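Local coordinates for protein PpBBE-like 1 D396N (Physcomitrella patens subsp. patens, PDB 6EO5) that oxidises cellobiose as a flavin-dependent oxidase of the berberine bridge enzyme family, at residues Phe257-Ser262 with Asn353-Gly358. Sequence-based numbering, arbitrary orientation.
Sequences FYMDPS and NAMNTG
Met-355, in the last turn of helix 345-355, meets Met-259, the last residue of strand 253-259, and Pro-261 in the loop that follows. Its CG stands anti to the backbone N (chi1 174°), and the chain runs extended through chi2, carrying the sulfur to the strand. The chain then bends at chi3, and Met-355 CE lies 3.5 Å from Met-259 CG. Met-355 CE is also 3.7 Å from Asp-260 O. Pro-261 crosses the Met-355 chain at about a right angle, with CG of Pro-261 3.8 Å from CG of Met-355. Leu-235 of helix 235-246 touches both methionines, and Phe-363 and Tyr-415 pack on Met-355.

Asn-356 OD1 only comes near Pro-261 O, at 4.0 Å, without a hydrogen bond. Thr-357 OG1 donates to Ala-354 O at 2.8 Å, and this carbonyl also accepts from Thr-357 N. A type I turn runs from Met-355 to Gly-358. At its end Gly-358 O lies 3.5 Å from Pro-261 CB.

Asp-260 points away from the helix. Its OD2 accepts from Tyr-258 OH through the anti lone pair, and its OD1 from Ser-262 OG on the syn side, 19° out of the carboxylate plane. No hydrogen bond joins the two segments. Met-355 and the turn it starts therefore pack on the strand and its loop by apolar contacts, while the Asp-260 carboxylate is bonded within its own segment.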
ATOM      1  N   PHE A 257      14.631   5.985   2.385  1.00 51.07           N
ATOM      2  CA  PHE A 257      15.976   5.441   2.458  1.00 52.25           C
ATOM      3  C   PHE A 257      15.945   3.932   2.188  1.00 55.02           C
ATOM      4  O   PHE A 257      14.982   3.237   2.532  1.00 51.29           O
ATOM      5  CB  PHE A 257      16.583   5.749   3.830  1.00 48.82           C
ATOM      6  CG  PHE A 257      18.060   5.516   3.915  1.00 54.50           C
ATOM      7  CD1 PHE A 257      18.952   6.548   3.653  1.00 54.02           C
ATOM      8  CD2 PHE A 257      18.564   4.268   4.288  1.00 53.64           C
ATOM      9  CE1 PHE A 257      20.323   6.339   3.745  1.00 51.86           C
ATOM     10  CE2 PHE A 257      19.932   4.059   4.388  1.00 53.07           C
ATOM     11  CZ  PHE A 257      20.811   5.096   4.116  1.00 53.70           C
ATOM     12  N   TYR A 258      17.010   3.431   1.560  1.00 50.69           N
ATOM     13  CA  TYR A 258      17.114   2.027   1.193  1.00 53.10           C
ATOM     14  C   TYR A 258      18.453   1.470   1.661  1.00 53.72           C
ATOM     15  O   TYR A 258      19.438   2.195   1.799  1.00 57.46           O
ATOM     16  CB  TYR A 258      16.943   1.834  -0.327  1.00 51.60           C
ATOM     17  CG  TYR A 258      17.219   0.433  -0.834  1.00 52.71           C
ATOM     18  CD1 TYR A 258      18.532  -0.005  -1.060  1.00 57.28           C
ATOM     19  CD2 TYR A 258      16.182  -0.445  -1.122  1.00 50.00           C
ATOM     20  CE1 TYR A 258      18.803  -1.284  -1.516  1.00 54.83           C
ATOM     21  CE2 TYR A 258      16.445  -1.739  -1.590  1.00 51.15           C
ATOM     22  CZ  TYR A 258      17.757  -2.144  -1.785  1.00 54.81           C
ATOM     23  OH  TYR A 258      18.045  -3.409  -2.247  1.00 54.34           O
ATOM     24  N   MET A 259      18.482   0.162   1.882  1.00 52.09           N
ATOM     25  CA  MET A 259      19.616  -0.520   2.486  1.00 53.70           C
ATOM     26  C   MET A 259      19.405  -2.012   2.267  1.00 56.55           C
ATOM     27  O   MET A 259      18.266  -2.475   2.318  1.00 55.78           O
ATOM     28  CB  MET A 259      19.681  -0.168   3.977  1.00 52.93           C
ATOM     29  CG  MET A 259      20.766  -0.793   4.784  1.00 57.48           C
ATOM     30  SD  MET A 259      20.593  -0.341   6.530  1.00 67.78           S
ATOM     31  CE  MET A 259      20.678   1.437   6.439  1.00 55.80           C
ATOM     32  N   ASP A 260      20.473  -2.753   1.992  1.00 55.50           N
ATOM     33  CA  ASP A 260      20.325  -4.194   1.818  1.00 52.50           C
ATOM     34  C   ASP A 260      21.639  -4.878   2.184  1.00 55.06           C
ATOM     35  O   ASP A 260      22.678  -4.214   2.292  1.00 53.39           O
ATOM     36  CB  ASP A 260      19.845  -4.543   0.392  1.00 52.45           C
ATOM     37  CG  ASP A 260      20.918  -4.403  -0.676  1.00 55.52           C
ATOM     38  OD1 ASP A 260      22.108  -4.697  -0.423  1.00 57.78           O
ATOM     39  OD2 ASP A 260      20.544  -4.023  -1.807  1.00 55.35           O
ATOM     40  N   PRO A 261      21.619  -6.201   2.425  1.00 56.48           N
ATOM     41  CA  PRO A 261      22.804  -6.872   3.005  1.00 55.96           C
ATOM     42  C   PRO A 261      23.999  -6.974   2.072  1.00 55.91           C
ATOM     43  O   PRO A 261      25.091  -7.312   2.542  1.00 57.47           O
ATOM     44  CB  PRO A 261      22.280  -8.268   3.374  1.00 56.05           C
ATOM     45  CG  PRO A 261      20.787  -8.117   3.417  1.00 60.14           C
ATOM     46  CD  PRO A 261      20.460  -7.109   2.372  1.00 51.42           C
ATOM     47  N   SER A 262      23.840  -6.696   0.780  1.00 55.73           N
ATOM     48  CA  SER A 262      24.988  -6.632  -0.115  1.00 55.81           C
ATOM     49  C   SER A 262      25.806  -5.360   0.062  1.00 58.13           C
ATOM     50  O   SER A 262      26.876  -5.247  -0.538  1.00 61.07           O
ATOM     51  CB  SER A 262      24.533  -6.739  -1.571  1.00 49.62           C
ATOM     52  OG  SER A 262      24.022  -5.504  -2.044  1.00 57.68           O
ATOM     53  N   ASN A 353      23.677  -4.911  12.128  1.00 56.43           N
ATOM     54  CA  ASN A 353      24.259  -6.216  12.434  1.00 58.26           C
ATOM     55  C   ASN A 353      23.256  -7.330  12.164  1.00 62.38           C
ATOM     56  O   ASN A 353      23.595  -8.345  11.538  1.00 62.62           O
ATOM     57  CB  ASN A 353      24.752  -6.260  13.878  1.00 62.18           C
ATOM     58  CG  ASN A 353      25.938  -5.357  14.108  1.00 67.46           C
ATOM     59  OD1 ASN A 353      26.608  -4.939  13.161  1.00 70.46           O
ATOM     60  ND2 ASN A 353      26.207  -5.044  15.371  1.00 70.19           N
ATOM     61  N   ALA A 354      22.008  -7.145  12.616  1.00 60.48           N
ATOM     62  CA  ALA A 354      20.957  -8.117  12.332  1.00 52.47           C
ATOM     63  C   ALA A 354      20.744  -8.285  10.833  1.00 55.83           C
ATOM     64  O   ALA A 354      20.612  -9.413  10.344  1.00 58.06           O
ATOM     65  CB  ALA A 354      19.656  -7.696  13.012  1.00 52.18           C
ATOM     66  N   MET A 355      20.705  -7.178  10.086  1.00 52.59           N
ATOM     67  CA  MET A 355      20.585  -7.285   8.637  1.00 55.77           C
ATOM     68  C   MET A 355      21.736  -8.099   8.050  1.00 58.33           C
ATOM     69  O   MET A 355      21.530  -8.926   7.155  1.00 57.97           O
ATOM     70  CB  MET A 355      20.525  -5.892   7.991  1.00 53.24           C
ATOM     71  CG  MET A 355      20.539  -5.929   6.465  1.00 53.49           C
ATOM     72  SD  MET A 355      20.516  -4.333   5.623  1.00 61.48           S
ATOM     73  CE  MET A 355      22.198  -3.787   5.890  1.00 62.85           C
ATOM     74  N   ASN A 356      22.954  -7.899   8.549  1.00 57.43           N
ATOM     75  CA  ASN A 356      24.082  -8.577   7.920  1.00 59.77           C
ATOM     76  C   ASN A 356      24.218 -10.047   8.326  1.00 61.70           C
ATOM     77  O   ASN A 356      25.164 -10.704   7.881  1.00 63.15           O
ATOM     78  CB  ASN A 356      25.385  -7.822   8.207  1.00 57.10           C
ATOM     79  CG  ASN A 356      25.453  -6.443   7.510  1.00 63.81           C
ATOM     80  OD1 ASN A 356      24.902  -6.227   6.417  1.00 62.72           O
ATOM     81  ND2 ASN A 356      26.139  -5.508   8.156  1.00 59.95           N
ATOM     82  N   THR A 357      23.300 -10.603   9.125  1.00 58.22           N
ATOM     83  CA  THR A 357      23.332 -12.040   9.369  1.00 55.89           C
ATOM     84  C   THR A 357      22.668 -12.836   8.267  1.00 59.36           C
ATOM     85  O   THR A 357      22.497 -14.043   8.429  1.00 62.85           O
ATOM     86  CB  THR A 357      22.658 -12.400  10.690  1.00 55.73           C
ATOM     87  OG1 THR A 357      21.272 -12.079  10.609  1.00 62.04           O
ATOM     88  CG2 THR A 357      23.289 -11.660  11.849  1.00 61.01           C
ATOM     89  N   GLY A 358      22.276 -12.204   7.166  1.00 62.72           N
ATOM     90  CA  GLY A 358      21.546 -12.894   6.124  1.00 58.27           C
ATOM     91  C   GLY A 358      21.749 -12.285   4.757  1.00 58.71           C
ATOM     92  O   GLY A 358      22.682 -11.503   4.563  1.00 63.24           O
TER